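PDB 7BOB: endo-beta-mannanase from Opitutaceae bacterium TAV5, which hydrolyses beta-1,4-linked mannosides as a trimeric glycoside hydrolase of family 5, probably releasing sugar from chain ends as an exo-beta-1,4-mannosidase. Local coordinates for residues I18-N23 / L52-V57; V101-G106 / L153-D158; H386-R391 / V450-D455; G508-T513 / W576-A581. All blocks are in the same frame, centred on the assembly; numbering follows the deposited sequence.

How the contacts relate
Contacts 1 and 2 belong to the catalytic (beta/alpha)8 barrel, contacts 3 and 4 to the C-terminal alpha/beta part of the chain. Contact 1 joins two neighbouring barrel strands near their starts. Contact 2 lies at and just beyond the C-terminal ends of strands 94-101 and 151-154, where family 5 enzymes hold their active site. The centres of contacts 1 and 2 are about 20 Å apart, with nearest atoms about 6 Å apart. Contact 3 borders a mixed sheet next to another subunit, its centre about 32 Å from that of contact 2. Contact 4 packs a hairpin strand on a late helix, centre to centre about 23 Å from contact 3 and about 41 Å from contact 2.

Contact 1 of 4, residues I18-N23 / L52-V57; sequences IPVGAN and LGFNTV
Asn-55 reaches across to the backbone of Ile-18 and Val-20, where two neighbouring strands of the (beta/alpha)8 barrel begin. Strands 20-23 and 56-62 run parallel, and helix 39-51 links them in a beta-alpha-beta crossover. Hydrogen bonds join the starts of the two strands. Asn-55 ND2 gives to Ile-18 O at 2.9 Å, nearly straight and in the plane of its own amide. Asn-55 OD1 accepts from Val-20 N, also at 2.9 Å. With both ends used, the amide cannot flip without loss. Val-20 O in turn accepts from Asn-55 N (3.0 Å) and from Thr-56 N (3.2 Å). Further on, a water accepts from Ala-22 N. Apolar contacts flank these bonds. Pro-19 CB rests on Thr-56 CG2 at 3.7 Å. Val-20 CG2 lies 4.3 Å from Phe-54 CD1, and helix 352-364 packs on Val-20 and Asn-55. Gly-21 has no side chain, and one would run into Thr-56 O. Its bare CA makes a CH-pi contact over the Phe-54 ring, 3.7 Å from the centroid. On the opposite face of that ring, Leu-52 CB sits 4.2 Å above the plane.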
loop_
_atom_site.group_PDB
_atom_site.type_symbol
_atom_site.label_atom_id
_atom_site.label_comp_id
_atom_site.label_asym_id
_atom_site.label_seq_id
_atom_site.Cartn_x
_atom_site.Cartn_y
_atom_site.Cartn_z
ATOM N N ILE A 18 -39.303 22.297 -7.443
ATOM C CA ILE A 18 -37.939 21.975 -7.819
ATOM C C ILE A 18 -37.027 22.881 -6.998
ATOM O O ILE A 18 -36.955 24.090 -7.263
ATOM C CB ILE A 18 -37.699 22.169 -9.322
ATOM C CG1 ILE A 18 -38.781 21.472 -10.168
ATOM C CG2 ILE A 18 -36.317 21.674 -9.684
ATOM C CD1 ILE A 18 -38.835 19.965 -10.035
ATOM N N PRO A 19 -36.335 22.356 -5.992
ATOM C CA PRO A 19 -35.370 23.188 -5.263
ATOM C C PRO A 19 -34.330 23.731 -6.231
ATOM O O PRO A 19 -33.765 22.988 -7.034
ATOM C CB PRO A 19 -34.766 22.218 -4.245
ATOM C CG PRO A 19 -35.835 21.187 -4.031
ATOM C CD PRO A 19 -36.501 21.024 -5.384
ATOM N N VAL A 20 -34.137 25.043 -6.213
ATOM C CA VAL A 20 -33.045 25.677 -6.947
ATOM C C VAL A 20 -32.474 26.771 -6.055
ATOM O O VAL A 20 -33.219 27.458 -5.345
ATOM C CB VAL A 20 -33.481 26.231 -8.326
ATOM C CG1 VAL A 20 -33.998 25.111 -9.245
ATOM C CG2 VAL A 20 -34.545 27.314 -8.200
ATOM N N GLY A 21 -31.155 26.925 -6.081
ATOM C CA GLY A 21 -30.506 27.879 -5.188
ATOM C C GLY A 21 -29.036 27.522 -5.019
ATOM O O GLY A 21 -28.430 26.914 -5.903
ATOM N N ALA A 22 -28.495 27.904 -3.856
ATOM C CA ALA A 22 -27.061 27.859 -3.602
ATOM C C ALA A 22 -26.783 27.367 -2.193
ATOM O O ALA A 22 -27.543 27.635 -1.255
ATOM C CB ALA A 22 -26.387 29.233 -3.755
ATOM N N ASN A 23 -25.668 26.653 -2.055
ATOM C CA ASN A 23 -25.049 26.480 -0.750
ATOM C C ASN A 23 -24.453 27.814 -0.308
ATOM O O ASN A 23 -23.926 28.569 -1.134
ATOM C CB ASN A 23 -23.968 25.397 -0.824
ATOM C CG ASN A 23 -24.530 24.042 -1.226
ATOM O OD1 ASN A 23 -24.865 23.215 -0.371
ATOM N ND2 ASN A 23 -24.636 23.803 -2.541
ATOM N N LEU A 52 -32.915 36.348 -7.675
ATOM C CA LEU A 52 -32.519 35.523 -8.810
ATOM C C LEU A 52 -33.491 34.384 -9.080
ATOM O O LEU A 52 -33.246 33.594 -9.989
ATOM C CB LEU A 52 -31.114 34.946 -8.604
ATOM C CG LEU A 52 -30.003 35.990 -8.548
ATOM C CD1 LEU A 52 -28.737 35.358 -8.007
ATOM C CD2 LEU A 52 -29.788 36.616 -9.922
ATOM N N GLY A 53 -34.584 34.277 -8.328
ATOM C CA GLY A 53 -35.537 33.211 -8.561
ATOM C C GLY A 53 -35.320 31.967 -7.736
ATOM O O GLY A 53 -36.051 30.987 -7.928
ATOM N N PHE A 54 -34.364 31.982 -6.804
ATOM C CA PHE A 54 -34.072 30.798 -6.011
ATOM C C PHE A 54 -35.161 30.578 -4.977
ATOM O O PHE A 54 -35.740 31.520 -4.450
ATOM C CB PHE A 54 -32.711 30.934 -5.321
ATOM C CG PHE A 54 -31.542 30.968 -6.279
ATOM C CD1 PHE A 54 -31.678 30.499 -7.577
ATOM C CD2 PHE A 54 -30.302 31.467 -5.872
ATOM C CE1 PHE A 54 -30.592 30.520 -8.469
ATOM C CE2 PHE A 54 -29.220 31.504 -6.747
ATOM C CZ PHE A 54 -29.364 31.030 -8.053
ATOM N N ASN A 55 -35.441 29.317 -4.682
ATOM C CA ASN A 55 -36.463 28.985 -3.701
ATOM C C ASN A 55 -35.924 28.149 -2.548
ATOM O O ASN A 55 -36.711 27.732 -1.688
ATOM C CB ASN A 55 -37.635 28.254 -4.386
ATOM C CG ASN A 55 -37.206 26.934 -5.019
ATOM O OD1 ASN A 55 -36.193 26.333 -4.616
ATOM N ND2 ASN A 55 -37.974 26.468 -6.007
ATOM N N THR A 56 -34.612 27.877 -2.508
ATOM C CA THR A 56 -34.003 27.108 -1.429
ATOM C C THR A 56 -32.602 27.637 -1.129
ATOM O O THR A 56 -31.938 28.238 -1.977
ATOM C CB THR A 56 -33.907 25.617 -1.768
ATOM O OG1 THR A 56 -33.297 25.481 -3.052
ATOM C CG2 THR A 56 -35.283 24.960 -1.825
ATOM N N VAL A 57 -32.149 27.412 0.103
ATOM C CA VAL A 57 -30.786 27.758 0.479
ATOM C C VAL A 57 -30.302 26.673 1.423
ATOM O O VAL A 57 -30.978 26.359 2.411
ATOM C CB VAL A 57 -30.668 29.159 1.117
ATOM C CG1 VAL A 57 -31.578 29.322 2.366
ATOM C CG2 VAL A 57 -29.185 29.498 1.434
HETATM O O HOH W 1 -30.108 29.932 -2.417
#

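Contact 2 of 4, residues V101-G106 / L153-D158; sequences VGWMSG and LGNELD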
loop_
_atom_site.group_PDB
_atom_site.type_symbol
_atom_site.label_atom_id
_atom_site.label_comp_id
_atom_site.label_asym_id
_atom_site.label_seq_id
_atom_site.Cartn_x
_atom_site.Cartn_y
_atom_site.Cartn_z
ATOM N N VAL A 101 -21.718 18.809 10.630
ATOM C CA VAL A 101 -20.712 19.570 9.901
ATOM C C VAL A 101 -19.716 20.075 10.939
ATOM O O VAL A 101 -20.047 20.969 11.722
ATOM C CB VAL A 101 -21.323 20.754 9.129
ATOM C CG1 VAL A 101 -20.263 21.475 8.337
ATOM C CG2 VAL A 101 -22.459 20.295 8.204
ATOM N N GLY A 102 -18.511 19.505 10.962
ATOM C CA GLY A 102 -18.125 18.426 10.072
ATOM C C GLY A 102 -17.200 18.841 8.939
ATOM O O GLY A 102 -16.440 19.808 9.055
ATOM N N TRP A 103 -17.285 18.090 7.844
ATOM C CA TRP A 103 -16.455 18.312 6.664
ATOM C C TRP A 103 -16.911 19.553 5.910
ATOM O O TRP A 103 -18.104 19.707 5.637
ATOM C CB TRP A 103 -16.567 17.092 5.762
ATOM C CG TRP A 103 -15.726 17.097 4.503
ATOM C CD1 TRP A 103 -16.054 17.655 3.300
ATOM C CD2 TRP A 103 -14.454 16.463 4.320
ATOM N NE1 TRP A 103 -15.061 17.423 2.383
ATOM C CE2 TRP A 103 -14.065 16.692 2.979
ATOM C CE3 TRP A 103 -13.601 15.732 5.160
ATOM C CZ2 TRP A 103 -12.855 16.219 2.454
ATOM C CZ3 TRP A 103 -12.393 15.253 4.637
ATOM C CH2 TRP A 103 -12.037 15.497 3.291
ATOM N N MET A 104 -15.970 20.431 5.552
ATOM C CA MET A 104 -16.345 21.693 4.910
ATOM C C MET A 104 -15.129 22.353 4.266
ATOM O O MET A 104 -14.237 22.838 4.984
ATOM C CB MET A 104 -16.989 22.631 5.937
ATOM C CG MET A 104 -17.423 23.954 5.337
ATOM S SD MET A 104 -18.493 23.732 3.864
ATOM C CE MET A 104 -19.843 22.752 4.539
ATOM N N SER A 105 -15.093 22.362 2.923
ATOM C CA SER A 105 -14.127 23.133 2.121
ATOM C C SER A 105 -12.664 22.805 2.433
ATOM O O SER A 105 -11.791 23.681 2.355
ATOM C CB SER A 105 -14.352 24.623 2.315
ATOM O OG SER A 105 -15.679 24.915 2.021
ATOM N N GLY A 106 -12.367 21.555 2.781
ATOM C CA GLY A 106 -11.006 21.167 3.075
ATOM C C GLY A 106 -10.644 21.208 4.542
ATOM O O GLY A 106 -9.534 20.794 4.901
ATOM N N LEU A 153 -28.663 15.584 6.780
ATOM C CA LEU A 153 -27.967 14.885 7.866
ATOM C C LEU A 153 -26.588 15.483 8.142
ATOM O O LEU A 153 -26.201 15.688 9.298
ATOM C CB LEU A 153 -27.842 13.404 7.514
ATOM C CG LEU A 153 -27.388 12.463 8.623
ATOM C CD1 LEU A 153 -28.190 12.757 9.901
ATOM C CD2 LEU A 153 -27.575 11.034 8.173
ATOM N N GLY A 154 -25.826 15.750 7.093
ATOM C CA GLY A 154 -24.539 16.398 7.262
ATOM C C GLY A 154 -23.908 16.569 5.903
ATOM O O GLY A 154 -24.424 16.092 4.893
ATOM N N ASN A 155 -22.781 17.265 5.880
ATOM C CA ASN A 155 -22.094 17.539 4.634
ATOM C C ASN A 155 -21.019 16.484 4.365
ATOM O O ASN A 155 -20.011 16.413 5.082
ATOM C CB ASN A 155 -21.463 18.919 4.626
ATOM C CG ASN A 155 -20.899 19.224 3.268
ATOM O OD1 ASN A 155 -21.531 18.885 2.275
ATOM N ND2 ASN A 155 -19.693 19.779 3.206
ATOM N N GLU A 156 -21.237 15.680 3.325
ATOM C CA GLU A 156 -20.217 14.786 2.772
ATOM C C GLU A 156 -19.636 13.899 3.862
ATOM O O GLU A 156 -18.418 13.796 4.041
ATOM C CB GLU A 156 -19.128 15.588 2.058
ATOM C CG GLU A 156 -19.701 16.477 0.942
ATOM C CD GLU A 156 -18.687 16.875 -0.112
ATOM O OE1 GLU A 156 -17.476 16.987 0.216
ATOM O OE2 GLU A 156 -19.112 17.086 -1.278
ATOM N N LEU A 157 -20.538 13.270 4.622
ATOM C CA LEU A 157 -20.108 12.428 5.725
ATOM C C LEU A 157 -19.275 11.263 5.222
ATOM O O LEU A 157 -18.500 10.685 5.989
ATOM C CB LEU A 157 -21.320 11.931 6.514
ATOM C CG LEU A 157 -22.069 13.014 7.323
ATOM C CD1 LEU A 157 -23.528 12.608 7.579
ATOM C CD2 LEU A 157 -21.343 13.332 8.626
ATOM N N ASP A 158 -19.401 10.930 3.938
ATOM C CA ASP A 158 -18.642 9.847 3.344
ATOM C C ASP A 158 -17.219 10.250 2.971
ATOM O O ASP A 158 -16.442 9.385 2.566
ATOM C CB ASP A 158 -19.381 9.357 2.110
ATOM C CG ASP A 158 -19.515 10.440 1.068
ATOM O OD1 ASP A 158 -20.155 11.451 1.330
ATOM O OD2 ASP A 158 -18.949 10.312 -0.015
HETATM O O HOH W 2 -19.465 16.275 7.797
#
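Asn-155 projects toward segment 101-106 and bonds to the backbone of Trp-103. Its ND2 gives to Trp-103 O at 2.9 Å, with an N-H...O angle of 155°. The donor stands above the carbonyl plane rather than in it. CG lies anti to the backbone N (chi1 -174°), which carries the amide across to the other segment. Met-104 CE comes to 3.3 Å from Asn-155 ND2, its chain crossing the amide at about a right angle. Val-101 CG2 touches Asn-155 CB at 4.0 Å. The other end of the amide is also held, since Asn-155 OD1 accepts from Arg-58. With an alanine here, Trp-103 O and Arg-58 would each lose a partner, and strand 103-104 would probably be less firmly placed against the loop after strand 151-154.

Trp-103 is the second large contributor. A water joins its backbone to the other segment: it accepts from Trp-103 N and donates to Asn-155 O. Trp-103 CB packs on Asn-155 O at 3.6 Å. The indole then extends past Glu-156, and CD1 lies 3.9 Å from Glu-156 CB. Glu-156 OE1 is 3.3 Å from Trp-103 NE1, while OE2 is hydrogen-bonded to His-240. Asn-155 and Glu-156 form the Asn-Glu pair after the fourth barrel strand. In family 5 hydrolases this position carries the acid/base glutamate, so the contact probably shapes one wall of the active site.

Contact 3 of 4, residues H386-R391 / V450-D455; sequences HLYWPR and VFTGLD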
loop_
_atom_site.group_PDB
_atom_site.type_symbol
_atom_site.label_atom_id
_atom_site.label_comp_id
_atom_site.label_asym_id
_atom_site.label_seq_id
_atom_site.Cartn_x
_atom_site.Cartn_y
_atom_site.Cartn_z
ATOM N N HIS A 386 -28.451 -0.387 -21.410
ATOM C CA HIS A 386 -28.313 -0.297 -19.956
ATOM C C HIS A 386 -27.004 -0.938 -19.492
ATOM O O HIS A 386 -26.696 -2.074 -19.864
ATOM C CB HIS A 386 -29.497 -0.975 -19.250
ATOM C CG HIS A 386 -30.780 -0.202 -19.332
ATOM N ND1 HIS A 386 -31.514 -0.095 -20.494
ATOM C CD2 HIS A 386 -31.461 0.501 -18.391
ATOM C CE1 HIS A 386 -32.588 0.641 -20.265
ATOM N NE2 HIS A 386 -32.580 1.009 -18.998
ATOM N N LEU A 387 -26.242 -0.213 -18.675
ATOM C CA LEU A 387 -25.046 -0.767 -18.054
ATOM C C LEU A 387 -25.430 -1.564 -16.811
ATOM O O LEU A 387 -26.306 -1.154 -16.043
ATOM C CB LEU A 387 -24.083 0.357 -17.685
ATOM C CG LEU A 387 -23.606 1.245 -18.831
ATOM C CD1 LEU A 387 -22.910 2.487 -18.270
ATOM C CD2 LEU A 387 -22.671 0.457 -19.736
ATOM N N TYR A 388 -24.778 -2.711 -16.617
ATOM C CA TYR A 388 -25.136 -3.639 -15.546
ATOM C C TYR A 388 -24.455 -3.220 -14.239
ATOM O O TYR A 388 -23.223 -3.179 -14.165
ATOM C CB TYR A 388 -24.742 -5.064 -15.937
ATOM C CG TYR A 388 -25.169 -6.130 -14.953
ATOM C CD1 TYR A 388 -24.256 -6.672 -14.051
ATOM C CD2 TYR A 388 -26.474 -6.597 -14.921
ATOM C CE1 TYR A 388 -24.631 -7.647 -13.144
ATOM C CE2 TYR A 388 -26.857 -7.586 -14.026
ATOM C CZ TYR A 388 -25.929 -8.100 -13.140
ATOM O OH TYR A 388 -26.283 -9.072 -12.240
ATOM N N TRP A 389 -25.269 -2.880 -13.220
ATOM C CA TRP A 389 -24.794 -2.631 -11.858
ATOM C C TRP A 389 -24.825 -3.949 -11.094
ATOM O O TRP A 389 -25.902 -4.539 -10.948
ATOM C CB TRP A 389 -25.673 -1.581 -11.176
ATOM C CG TRP A 389 -25.296 -1.172 -9.755
ATOM C CD1 TRP A 389 -25.513 -1.892 -8.611
ATOM C CD2 TRP A 389 -24.663 0.051 -9.337
ATOM N NE1 TRP A 389 -25.071 -1.198 -7.528
ATOM C CE2 TRP A 389 -24.552 0.001 -7.934
ATOM C CE3 TRP A 389 -24.201 1.187 -10.010
ATOM C CZ2 TRP A 389 -23.962 1.027 -7.180
ATOM C CZ3 TRP A 389 -23.623 2.219 -9.254
ATOM C CH2 TRP A 389 -23.505 2.121 -7.857
ATOM N N PRO A 390 -23.685 -4.482 -10.650
ATOM C CA PRO A 390 -23.673 -5.858 -10.121
ATOM C C PRO A 390 -24.426 -5.980 -8.798
ATOM O O PRO A 390 -24.543 -5.018 -8.033
ATOM C CB PRO A 390 -22.175 -6.158 -9.938
ATOM C CG PRO A 390 -21.516 -4.808 -9.818
ATOM C CD PRO A 390 -22.344 -3.874 -10.689
ATOM N N ARG A 391 -24.914 -7.200 -8.518
ATOM C CA ARG A 391 -25.689 -7.427 -7.294
ATOM C C ARG A 391 -24.891 -7.090 -6.032
ATOM O O ARG A 391 -25.443 -6.561 -5.070
ATOM C CB ARG A 391 -26.194 -8.871 -7.232
ATOM C CG ARG A 391 -26.738 -9.280 -5.854
ATOM C CD ARG A 391 -27.310 -10.694 -5.839
ATOM N NE ARG A 391 -28.510 -10.785 -6.660
ATOM C CZ ARG A 391 -29.734 -10.507 -6.218
ATOM N NH1 ARG A 391 -29.924 -10.144 -4.951
ATOM N NH2 ARG A 391 -30.774 -10.599 -7.039
ATOM N N VAL A 450 -17.486 -6.850 -14.930
ATOM C CA VAL A 450 -17.697 -6.936 -13.495
ATOM C C VAL A 450 -18.018 -8.381 -13.167
ATOM O O VAL A 450 -18.391 -9.182 -14.036
ATOM C CB VAL A 450 -18.802 -5.993 -12.990
ATOM C CG1 VAL A 450 -18.355 -4.544 -13.150
ATOM C CG2 VAL A 450 -20.113 -6.240 -13.732
ATOM N N PHE A 451 -17.850 -8.724 -11.895
ATOM C CA PHE A 451 -17.974 -10.100 -11.449
ATOM C C PHE A 451 -19.410 -10.404 -11.041
ATOM O O PHE A 451 -20.053 -9.609 -10.339
ATOM C CB PHE A 451 -17.004 -10.352 -10.304
ATOM C CG PHE A 451 -15.602 -9.867 -10.587
ATOM C CD1 PHE A 451 -14.785 -10.533 -11.497
ATOM C CD2 PHE A 451 -15.092 -8.752 -9.940
ATOM C CE1 PHE A 451 -13.485 -10.096 -11.746
ATOM C CE2 PHE A 451 -13.792 -8.311 -10.189
ATOM C CZ PHE A 451 -12.991 -8.983 -11.095
ATOM N N THR A 452 -19.904 -11.558 -11.490
ATOM C CA THR A 452 -21.308 -11.945 -11.412
ATOM C C THR A 452 -21.418 -13.326 -10.800
ATOM O O THR A 452 -20.749 -14.260 -11.255
ATOM C CB THR A 452 -21.946 -11.975 -12.805
ATOM O OG1 THR A 452 -21.209 -12.895 -13.612
ATOM C CG2 THR A 452 -21.948 -10.595 -13.468
ATOM N N GLY A 453 -22.265 -13.470 -9.787
ATOM C CA GLY A 453 -22.430 -14.750 -9.137
ATOM C C GLY A 453 -23.413 -15.645 -9.872
ATOM O O GLY A 453 -23.971 -15.305 -10.916
ATOM N N LEU A 454 -23.614 -16.832 -9.298
ATOM C CA LEU A 454 -24.476 -17.831 -9.919
ATOM C C LEU A 454 -25.904 -17.319 -10.100
ATOM O O LEU A 454 -26.515 -17.529 -11.155
ATOM C CB LEU A 454 -24.465 -19.103 -9.075
ATOM C CG LEU A 454 -25.475 -20.134 -9.552
ATOM C CD1 LEU A 454 -25.095 -20.564 -10.951
ATOM C CD2 LEU A 454 -25.513 -21.314 -8.599
ATOM N N ASP A 455 -26.464 -16.659 -9.078
ATOM C CA ASP A 455 -27.839 -16.176 -9.190
ATOM C C ASP A 455 -27.951 -15.135 -10.288
ATOM O O ASP A 455 -28.892 -15.165 -11.100
ATOM C CB ASP A 455 -28.326 -15.609 -7.849
ATOM C CG ASP A 455 -27.281 -14.717 -7.157
ATOM O OD1 ASP A 455 -26.203 -14.484 -7.750
ATOM O OD2 ASP A 455 -27.532 -14.246 -6.013
#
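Tyr-388 sets the edge of its ring against Val-450 and also touches Thr-452. From CB the side chain turns with CG opposite the backbone N (chi1 -175°), which points the ring at segment 450-455. CD1 meets Val-450 CG2 at 4.2 Å, the methyl lying near the ring plane. CE1 comes next and meets Thr-452 CG2 at 4.0 Å. At the tip, OH is hydrogen-bonded to Glu-456, in the first turn of the helix that Gly-453 precedes as N-cap. Glu-456 also accepts the backbone N-H of Arg-391, at the same OE1, and of Gly-453, at OE2. One carboxylate thus serves both segments.

Pro-390 continues the apolar patch, its CB 4.3 Å from Val-450 CG2. Arg-391 and Asp-455 add a long salt bridge, NE to OD2 3.7 Å. The oxygen lies well out of the guanidinium plane, so the attraction is one of charge alone.

Strands 385-389 and 444-448 are parallel neighbours in the mixed sheet of the C-terminal alpha/beta part, and the contact lies at their C-terminal ends. Ile-445 and Ile-447 also touch Tyr-388. Helix 406-422 packs on Val-450, and the start of helix 454-465 meets a second subunit at Leu-454 and Asp-455.

Contact 4 of 4, residues G508-T513 / W576-A581; sequences GPYEFT and WSAWYA
Tyr-510 and Phe-512 meet Trp-579 in an aromatic cluster between strand 508-512 and helix 569-583. The strand pairs antiparallel with strand 501-505 in a two-stranded hairpin, which packs on this late helix. The short segment axes cross at 100° and approach to 10.1 Å, so the gap is filled by side chains.

Two edge-to-face (T-shaped) pairs make up most of the contact. In the first, the edge of Trp-579 points at the face of Tyr-510, with CE3 3.6 Å above the plane of the Tyr-510 ring and over its centre. Those planes are 69° apart. In the second, Trp-579 offers its own face. Phe-512 comes at it edge on, and its CZ lies 3.5 Å from Trp-579 CH2, with planes at 73°.

Apolar and polar touches lie round the Tyr-510 hydroxyl. Ala-578 CB and Trp-579 CB are each 3.9 Å from Tyr-510 OH. The hydroxyl is 3.4 Å from Trp-579 N, at too poor an angle for a bond. It is hydrogen-bonded instead to Ser-575 O, just before the segment. A leucine in place of Tyr-510 would probably leave the Trp-579 edge without its ring face and Ser-575 O without this partner.

Val-558 of helix 558-564 packs on both Phe-512 and Trp-579. No hydrogen bond joins the two segments directly. The joint rests on nondirectional aromatic packing, and the Tyr-510 hydroxyl at its margin is satisfied by Ser-575 O, outside the two segments.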
loop_
_atom_site.group_PDB
_atom_site.type_symbol
_atom_site.label_atom_id
_atom_site.label_comp_id
_atom_site.label_asym_id
_atom_site.label_seq_id
_atom_site.Cartn_x
_atom_site.Cartn_y
_atom_site.Cartn_z
ATOM N N GLY A 508 -11.748 -1.218 -38.187
ATOM C CA GLY A 508 -10.364 -0.985 -37.855
ATOM C C GLY A 508 -9.784 -1.976 -36.871
ATOM O O GLY A 508 -10.448 -2.909 -36.399
ATOM N N PRO A 509 -8.512 -1.767 -36.541
ATOM C CA PRO A 509 -7.777 -2.684 -35.668
ATOM C C PRO A 509 -7.929 -2.354 -34.184
ATOM O O PRO A 509 -8.175 -1.214 -33.786
ATOM C CB PRO A 509 -6.330 -2.454 -36.113
ATOM C CG PRO A 509 -6.317 -0.962 -36.408
ATOM C CD PRO A 509 -7.667 -0.655 -37.010
ATOM N N TYR A 510 -7.728 -3.383 -33.362
ATOM C CA TYR A 510 -7.861 -3.268 -31.916
ATOM C C TYR A 510 -6.823 -4.142 -31.238
ATOM O O TYR A 510 -6.480 -5.220 -31.732
ATOM C CB TYR A 510 -9.243 -3.697 -31.446
ATOM C CG TYR A 510 -10.302 -2.709 -31.796
ATOM C CD1 TYR A 510 -10.576 -1.634 -30.953
ATOM C CD2 TYR A 510 -11.025 -2.829 -32.985
ATOM C CE1 TYR A 510 -11.570 -0.703 -31.276
ATOM C CE2 TYR A 510 -12.016 -1.908 -33.317
ATOM C CZ TYR A 510 -12.282 -0.850 -32.459
ATOM O OH TYR A 510 -13.247 0.068 -32.780
ATOM N N GLU A 511 -6.328 -3.676 -30.099
ATOM C CA GLU A 511 -5.411 -4.459 -29.283
ATOM C C GLU A 511 -5.845 -4.360 -27.832
ATOM O O GLU A 511 -5.947 -3.256 -27.291
ATOM C CB GLU A 511 -3.970 -3.979 -29.445
ATOM C CG GLU A 511 -2.997 -4.715 -28.566
ATOM C CD GLU A 511 -1.615 -4.126 -28.649
ATOM O OE1 GLU A 511 -1.055 -4.107 -29.767
ATOM O OE2 GLU A 511 -1.100 -3.663 -27.609
ATOM N N PHE A 512 -6.098 -5.511 -27.210
ATOM C CA PHE A 512 -6.486 -5.604 -25.808
ATOM C C PHE A 512 -5.330 -6.177 -24.998
ATOM O O PHE A 512 -4.953 -7.338 -25.191
ATOM C CB PHE A 512 -7.727 -6.479 -25.648
ATOM C CG PHE A 512 -8.901 -5.985 -26.421
ATOM C CD1 PHE A 512 -9.617 -4.889 -25.981
ATOM C CD2 PHE A 512 -9.269 -6.587 -27.606
ATOM C CE1 PHE A 512 -10.703 -4.414 -26.698
ATOM C CE2 PHE A 512 -10.364 -6.104 -28.334
ATOM C CZ PHE A 512 -11.074 -5.027 -27.876
ATOM N N THR A 513 -4.799 -5.375 -24.070
ATOM C CA THR A 513 -3.715 -5.802 -23.195
ATOM C C THR A 513 -4.178 -6.262 -21.823
ATOM O O THR A 513 -3.370 -6.828 -21.092
ATOM C CB THR A 513 -2.702 -4.668 -23.008
ATOM O OG1 THR A 513 -3.339 -3.599 -22.282
ATOM C CG2 THR A 513 -2.201 -4.162 -24.359
ATOM N N TRP A 576 -12.528 3.332 -29.863
ATOM C CA TRP A 576 -13.106 2.806 -28.626
ATOM C C TRP A 576 -14.630 2.826 -28.698
ATOM O O TRP A 576 -15.304 1.827 -28.421
ATOM C CB TRP A 576 -12.629 3.619 -27.415
ATOM C CG TRP A 576 -11.163 3.542 -27.162
ATOM C CD1 TRP A 576 -10.266 2.693 -27.761
ATOM C CD2 TRP A 576 -10.405 4.357 -26.262
ATOM N NE1 TRP A 576 -9.005 2.931 -27.285
ATOM C CE2 TRP A 576 -9.058 3.943 -26.362
ATOM C CE3 TRP A 576 -10.734 5.394 -25.375
ATOM C CZ2 TRP A 576 -8.039 4.526 -25.601
ATOM C CZ3 TRP A 576 -9.727 5.982 -24.632
ATOM C CH2 TRP A 576 -8.392 5.541 -24.739
ATOM N N SER A 577 -15.189 3.958 -29.099
ATOM C CA SER A 577 -16.635 4.069 -29.130
ATOM C C SER A 577 -17.215 3.248 -30.285
ATOM O O SER A 577 -18.240 2.577 -30.136
ATOM C CB SER A 577 -17.000 5.549 -29.219
ATOM O OG SER A 577 -18.330 5.752 -29.615
ATOM N N ALA A 578 -16.537 3.239 -31.429
ATOM C CA ALA A 578 -16.990 2.401 -32.536
ATOM C C ALA A 578 -17.021 0.921 -32.155
ATOM O O ALA A 578 -17.817 0.158 -32.714
ATOM C CB ALA A 578 -16.088 2.615 -33.754
ATOM N N TRP A 579 -16.182 0.507 -31.197
ATOM C CA TRP A 579 -16.190 -0.880 -30.733
ATOM C C TRP A 579 -17.571 -1.298 -30.236
ATOM O O TRP A 579 -18.076 -2.367 -30.606
ATOM C CB TRP A 579 -15.159 -1.083 -29.620
ATOM C CG TRP A 579 -15.254 -2.455 -29.019
ATOM C CD1 TRP A 579 -16.008 -2.830 -27.944
ATOM C CD2 TRP A 579 -14.595 -3.652 -29.487
ATOM N NE1 TRP A 579 -15.846 -4.179 -27.701
ATOM C CE2 TRP A 579 -14.989 -4.704 -28.639
ATOM C CE3 TRP A 579 -13.724 -3.928 -30.549
ATOM C CZ2 TRP A 579 -14.533 -6.010 -28.806
ATOM C CZ3 TRP A 579 -13.268 -5.228 -30.719
ATOM C CH2 TRP A 579 -13.678 -6.250 -29.855
ATOM N N TYR A 580 -18.184 -0.488 -29.354
ATOM C CA TYR A 580 -19.492 -0.866 -28.816
ATOM C C TYR A 580 -20.540 -0.942 -29.919
ATOM O O TYR A 580 -21.396 -1.840 -29.914
ATOM C CB TYR A 580 -19.947 0.117 -27.736
ATOM C CG TYR A 580 -19.123 0.058 -26.485
ATOM C CD1 TYR A 580 -19.442 -0.832 -25.458
ATOM C CD2 TYR A 580 -18.021 0.875 -26.332
ATOM C CE1 TYR A 580 -18.681 -0.909 -24.321
ATOM C CE2 TYR A 580 -17.256 0.811 -25.202
ATOM C CZ TYR A 580 -17.594 -0.078 -24.200
ATOM O OH TYR A 580 -16.821 -0.125 -23.083
ATOM N N ALA A 581 -20.510 0.010 -30.857
ATOM C CA ALA A 581 -21.503 0.017 -31.931
ATOM C C ALA A 581 -21.436 -1.271 -32.749
ATOM O O ALA A 581 -22.461 -1.912 -33.002
ATOM C CB ALA A 581 -21.310 1.242 -32.827
#